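Local coordinates for ofchtiv-allosamidin (PDB 6JMB), which probably hydrolyses chitin as a group IV insect chitinase of glycosyl hydrolase family 18 and binds the inhibitor allosamidin in its cleft, at residues A164-E169 / Q174-P179; E348-H353 / T360-N365. All blocks are in the same frame, centred on the assembly; numbering follows the deposited sequence.

Contact 1: residues A164-E169 / Q174-P179; sequences AVSAVE and QSYDVP
Ser175 and Val165 hold the Tyr176 ring between them: Ser175 CB lies over the centre of one face, and Val165 CG1 makes a CH-pi contact on the opposite face, 4.1 Å from the ring centroid. Ser175 OG donates to Pro128 O and accepts from a water 2.7 Å away, which is also hydrogen-bonded to Ser166 OG and so spans two hydroxyls too far apart to meet directly. Tyr176 is the main link. With CG beside the backbone N (chi1 -46°), the phenol reaches the end of strand 160-165, and its OH accepts a fairly straight bond from Ser166 N (N-O 3.1 Å, 163° at the hydrogen). The same OH donates to a second water, 2.7 Å from OH and 2.8 Å from the Ala164 O to which it donates in turn. Tyrosine suits this place because the hydroxyl serves polar backbone atoms while the ring remains apolar. The contact thus ties a strand of the family 18 TIM barrel, whose Ala164 lines the allosamizoline pocket, to the junction of helices 169-175 and 178-184, with Val165 also packing on strand 187-190 and on Trp233 of helix 226-235.

Contact 2: residues E348-H353 / T360-N365; sequences ETDDFH and TFPLLN
Phe352 and Phe361 bring the two segments together, their CA atoms 4.6 Å apart, where Phe361 N donates to Asp351 O (3.0 Å) from well above the carbonyl plane. Asp351 centres an inverse gamma turn, and Phe361 has positive phi (48°) at the N-cap position of helix 362-373. Its side chain is apolar, and the first-turn amides, which lack an i-4 carbonyl partner, are met instead by Asp350. With CG anti to the backbone N (chi1 -155°), the Asp350 carboxylate spans two of them: OD1 takes Leu363 N at 3.0 Å on its syn lone pair, and OD2 takes Leu364 N at 2.8 Å, also on the syn side but 28° out of plane. OD1 accepts Asp351 N as well, which fixes the carboxylate's rotation. A buried negative charge here is probably stabilised by the helix dipole. Proline suits the first turn because it needs no amide partner; Pro362 CD lies 3.2 Å from Asp350 OD1. Phe352 CB sits over one face of the Phe361 ring, 3.8 Å from the centroid, while Asp350 OD2 lies at the ring's edge. A loop carboxylate thus accepts the first-turn amides, joining the loop after strand 341-345 to the last helix of the TIM barrel.

How the contacts relate
Contacts 1 and 2 lie on opposite sides of the chain's centre, their centres 29 Å apart and their nearest atoms about 14 Å apart, so they do not touch. Both lie where the chain leaves a parallel barrel strand: contact 1 begins on the last residues of strand 160-165, and contact 2 in the loop after strand 341-345, which supplies Trp345 to the ligand pocket. Contact 1 is the nearer to the inhibitor, since the side chain of Ala164 lies about 3 Å from the bound allosamizoline. Contact 2 stands farther back, with the Leu364 side chain about 13 Å from allosamizoline and that of Leu363 about 12 Å from an N-acetylallosamine unit.

Contact 1: residues A164-E169 / Q174-P179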
loop_
_atom_site.group_PDB
_atom_site.type_symbol
_atom_site.label_atom_id
_atom_site.label_comp_id
_atom_site.label_asym_id
_atom_site.label_seq_id
_atom_site.Cartn_x
_atom_site.Cartn_y
_atom_site.Cartn_z
ATOM N N ALA A 164 6.949 -4.853 -1.829
ATOM C CA ALA A 164 5.507 -4.804 -1.637
ATOM C C ALA A 164 4.916 -5.889 -2.517
ATOM O O ALA A 164 5.297 -6.011 -3.686
ATOM C CB ALA A 164 4.946 -3.449 -2.062
ATOM N N VAL A 165 4.006 -6.689 -1.960
ATOM C CA VAL A 165 3.502 -7.882 -2.635
ATOM C C VAL A 165 1.983 -7.943 -2.586
ATOM O O VAL A 165 1.343 -7.407 -1.676
ATOM C CB VAL A 165 4.087 -9.177 -2.036
ATOM C CG1 VAL A 165 5.608 -9.207 -2.194
ATOM C CG2 VAL A 165 3.686 -9.308 -0.573
ATOM N N SER A 166 1.408 -8.631 -3.570
ATOM C CA SER A 166 -0.017 -8.931 -3.535
ATOM C C SER A 166 -0.336 -9.851 -2.360
ATOM O O SER A 166 0.515 -10.606 -1.875
ATOM C CB SER A 166 -0.462 -9.575 -4.846
ATOM O OG SER A 166 0.262 -10.772 -5.080
ATOM N N ALA A 167 -1.580 -9.774 -1.888
ATOM C CA ALA A 167 -1.921 -10.272 -0.560
ATOM C C ALA A 167 -2.483 -11.690 -0.550
ATOM O O ALA A 167 -1.922 -12.576 0.103
ATOM C CB ALA A 167 -2.890 -9.309 0.132
ATOM N N VAL A 168 -3.598 -11.919 -1.228
ATOM C CA VAL A 168 -4.315 -13.178 -1.050
ATOM C C VAL A 168 -3.599 -14.304 -1.781
ATOM O O VAL A 168 -2.881 -14.087 -2.760
ATOM C CB VAL A 168 -5.794 -13.072 -1.476
ATOM C CG1 VAL A 168 -6.515 -11.978 -0.687
ATOM C CG2 VAL A 168 -5.927 -12.851 -2.972
ATOM N N GLU A 169 -3.829 -15.525 -1.297
ATOM C CA GLU A 169 -3.182 -16.706 -1.857
ATOM C C GLU A 169 -3.326 -16.798 -3.376
ATOM O O GLU A 169 -2.352 -17.072 -4.084
ATOM C CB GLU A 169 -3.720 -17.965 -1.181
ATOM C CG GLU A 169 -3.053 -19.221 -1.688
ATOM C CD GLU A 169 -3.450 -20.445 -0.884
ATOM O OE1 GLU A 169 -4.222 -20.294 0.087
ATOM O OE2 GLU A 169 -2.983 -21.552 -1.224
ATOM N N GLN A 174 0.596 -16.814 -8.058
ATOM C CA GLN A 174 0.919 -16.503 -9.441
ATOM C C GLN A 174 2.265 -15.820 -9.592
ATOM O O GLN A 174 2.842 -15.868 -10.682
ATOM C CB GLN A 174 -0.147 -15.589 -10.047
ATOM C CG GLN A 174 -1.523 -16.212 -10.107
ATOM C CD GLN A 174 -2.550 -15.252 -10.673
ATOM O OE1 GLN A 174 -2.425 -14.792 -11.810
ATOM N NE2 GLN A 174 -3.560 -14.928 -9.875
ATOM N N SER A 175 2.788 -15.197 -8.532
ATOM C CA SER A 175 3.907 -14.277 -8.676
ATOM C C SER A 175 5.156 -14.645 -7.890
ATOM O O SER A 175 6.247 -14.228 -8.289
ATOM C CB SER A 175 3.503 -12.860 -8.238
ATOM O OG SER A 175 2.518 -12.308 -9.100
ATOM N N TYR A 176 5.041 -15.366 -6.769
ATOM C CA TYR A 176 6.129 -15.402 -5.802
ATOM C C TYR A 176 6.436 -16.805 -5.319
ATOM O O TYR A 176 5.537 -17.617 -5.087
ATOM C CB TYR A 176 5.804 -14.581 -4.549
ATOM C CG TYR A 176 5.226 -13.218 -4.826
ATOM C CD1 TYR A 176 5.989 -12.224 -5.441
ATOM C CD2 TYR A 176 3.924 -12.920 -4.473
ATOM C CE1 TYR A 176 5.453 -10.967 -5.694
ATOM C CE2 TYR A 176 3.377 -11.671 -4.720
ATOM C CZ TYR A 176 4.141 -10.703 -5.332
ATOM O OH TYR A 176 3.591 -9.469 -5.575
ATOM N N ASP A 177 7.718 -17.058 -5.118
ATOM C CA ASP A 177 8.163 -18.127 -4.244
ATOM C C ASP A 177 8.460 -17.486 -2.892
ATOM O O ASP A 177 9.451 -16.763 -2.748
ATOM C CB ASP A 177 9.399 -18.808 -4.810
ATOM C CG ASP A 177 9.921 -19.863 -3.888
ATOM O OD1 ASP A 177 9.337 -20.962 -3.888
ATOM O OD2 ASP A 177 10.869 -19.573 -3.135
ATOM N N VAL A 178 7.576 -17.719 -1.915
ATOM C CA VAL A 178 7.632 -16.949 -0.666
ATOM C C VAL A 178 8.945 -17.105 0.087
ATOM O O VAL A 178 9.519 -16.083 0.501
ATOM C CB VAL A 178 6.379 -17.221 0.193
ATOM C CG1 VAL A 178 6.492 -16.524 1.545
ATOM C CG2 VAL A 178 5.116 -16.772 -0.539
ATOM N N PRO A 179 9.479 -18.311 0.303
ATOM C CA PRO A 179 10.736 -18.405 1.064
ATOM C C PRO A 179 11.899 -17.677 0.417
ATOM O O PRO A 179 12.701 -17.056 1.128
ATOM C CB PRO A 179 10.975 -19.918 1.174
ATOM C CG PRO A 179 9.608 -20.526 1.006
ATOM C CD PRO A 179 8.910 -19.641 0.019
HETATM O O HOH W 1 5.215 -7.408 -6.135
HETATM O O HOH W 2 0.335 -11.507 -7.753
#

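Contact 2: residues E348-H353 / T360-N365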
loop_
_atom_site.group_PDB
_atom_site.type_symbol
_atom_site.label_atom_id
_atom_site.label_comp_id
_atom_site.label_asym_id
_atom_site.label_seq_id
_atom_site.Cartn_x
_atom_site.Cartn_y
_atom_site.Cartn_z
ATOM N N GLU A 348 -0.611 10.695 2.406
ATOM C CA GLU A 348 -1.188 11.944 1.936
ATOM C C GLU A 348 -2.710 11.965 1.970
ATOM O O GLU A 348 -3.293 13.021 1.694
ATOM C CB GLU A 348 -0.670 12.274 0.537
ATOM C CG GLU A 348 -1.187 11.346 -0.547
ATOM C CD GLU A 348 -0.320 10.124 -0.759
ATOM O OE1 GLU A 348 0.639 9.899 0.014
ATOM O OE2 GLU A 348 -0.606 9.366 -1.711
ATOM N N THR A 349 -3.373 10.852 2.302
ATOM C CA THR A 349 -4.827 10.866 2.454
ATOM C C THR A 349 -5.291 10.551 3.870
ATOM O O THR A 349 -6.490 10.332 4.078
ATOM C CB THR A 349 -5.543 9.979 1.429
ATOM O OG1 THR A 349 -5.152 8.615 1.614
ATOM C CG2 THR A 349 -5.218 10.417 0.003
ATOM N N ASP A 350 -4.390 10.507 4.849
ATOM C CA ASP A 350 -4.856 10.664 6.215
ATOM C C ASP A 350 -5.497 12.046 6.328
ATOM O O ASP A 350 -5.327 12.909 5.460
ATOM C CB ASP A 350 -3.679 10.533 7.193
ATOM C CG ASP A 350 -4.101 10.070 8.596
ATOM O OD1 ASP A 350 -5.306 10.082 8.939
ATOM O OD2 ASP A 350 -3.199 9.690 9.374
ATOM N N ASP A 351 -6.248 12.262 7.407
ATOM C CA ASP A 351 -6.768 13.601 7.694
ATOM C C ASP A 351 -5.621 14.433 8.272
ATOM O O ASP A 351 -5.551 14.734 9.467
ATOM C CB ASP A 351 -7.979 13.533 8.614
ATOM C CG ASP A 351 -8.612 14.889 8.857
ATOM O OD1 ASP A 351 -8.456 15.801 8.018
ATOM O OD2 ASP A 351 -9.275 15.036 9.905
ATOM N N PHE A 352 -4.693 14.792 7.381
ATOM C CA PHE A 352 -3.449 15.417 7.820
ATOM C C PHE A 352 -3.665 16.816 8.381
ATOM O O PHE A 352 -2.884 17.260 9.232
ATOM C CB PHE A 352 -2.365 15.361 6.733
ATOM C CG PHE A 352 -2.704 16.080 5.448
ATOM C CD1 PHE A 352 -3.524 15.493 4.498
ATOM C CD2 PHE A 352 -2.139 17.315 5.162
ATOM C CE1 PHE A 352 -3.808 16.142 3.293
ATOM C CE2 PHE A 352 -2.418 17.967 3.965
ATOM C CZ PHE A 352 -3.254 17.382 3.033
ATOM N N HIS A 353 -4.727 17.501 7.962
ATOM C CA HIS A 353 -5.066 18.814 8.496
ATOM C C HIS A 353 -5.989 18.742 9.709
ATOM O O HIS A 353 -6.322 19.790 10.278
ATOM C CB HIS A 353 -5.752 19.670 7.423
ATOM C CG HIS A 353 -4.857 20.098 6.299
ATOM N ND1 HIS A 353 -3.574 20.566 6.495
ATOM C CD2 HIS A 353 -5.080 20.159 4.964
ATOM C CE1 HIS A 353 -3.043 20.889 5.328
ATOM N NE2 HIS A 353 -3.937 20.650 4.382
ATOM N N THR A 360 -4.910 15.884 13.997
ATOM C CA THR A 360 -4.219 15.658 12.736
ATOM C C THR A 360 -3.718 14.219 12.671
ATOM O O THR A 360 -3.408 13.598 13.690
ATOM C CB THR A 360 -3.044 16.623 12.564
ATOM O OG1 THR A 360 -2.098 16.431 13.621
ATOM C CG2 THR A 360 -3.523 18.074 12.558
ATOM N N PHE A 361 -3.636 13.692 11.455
ATOM C CA PHE A 361 -3.176 12.331 11.213
ATOM C C PHE A 361 -3.857 11.305 12.128
ATOM O O PHE A 361 -3.184 10.539 12.817
ATOM C CB PHE A 361 -1.661 12.226 11.350
ATOM C CG PHE A 361 -0.886 12.897 10.243
ATOM C CD1 PHE A 361 -0.813 12.323 8.983
ATOM C CD2 PHE A 361 -0.206 14.085 10.478
ATOM C CE1 PHE A 361 -0.091 12.931 7.970
ATOM C CE2 PHE A 361 0.522 14.697 9.465
ATOM C CZ PHE A 361 0.584 14.121 8.218
ATOM N N PRO A 362 -5.195 11.257 12.144
ATOM C CA PRO A 362 -5.856 10.326 13.078
ATOM C C PRO A 362 -5.571 8.868 12.775
ATOM O O PRO A 362 -5.389 8.073 13.705
ATOM C CB PRO A 362 -7.344 10.663 12.915
ATOM C CG PRO A 362 -7.442 11.253 11.532
ATOM C CD PRO A 362 -6.171 12.034 11.362
ATOM N N LEU A 363 -5.531 8.483 11.499
ATOM C CA LEU A 363 -5.255 7.087 11.186
ATOM C C LEU A 363 -3.830 6.716 11.560
ATOM O O LEU A 363 -3.593 5.652 12.148
ATOM C CB LEU A 363 -5.502 6.822 9.704
ATOM C CG LEU A 363 -6.942 7.049 9.231
ATOM C CD1 LEU A 363 -7.074 6.622 7.776
ATOM C CD2 LEU A 363 -7.930 6.302 10.127
ATOM N N LEU A 364 -2.871 7.583 11.233
ATOM C CA LEU A 364 -1.470 7.291 11.507
ATOM C C LEU A 364 -1.180 7.320 13.005
ATOM O O LEU A 364 -0.448 6.463 13.518
ATOM C CB LEU A 364 -0.587 8.270 10.736
ATOM C CG LEU A 364 0.914 7.991 10.711
ATOM C CD1 LEU A 364 1.225 6.552 10.333
ATOM C CD2 LEU A 364 1.582 8.948 9.741
ATOM N N ASN A 365 -1.761 8.279 13.732
ATOM C CA ASN A 365 -1.615 8.279 15.186
ATOM C C ASN A 365 -2.219 7.023 15.801
ATOM O O ASN A 365 -1.652 6.452 16.741
ATOM C CB ASN A 365 -2.235 9.538 15.793
ATOM C CG ASN A 365 -1.273 10.704 15.813
ATOM O OD1 ASN A 365 -0.271 10.688 16.532
ATOM N ND2 ASN A 365 -1.570 11.727 15.024
#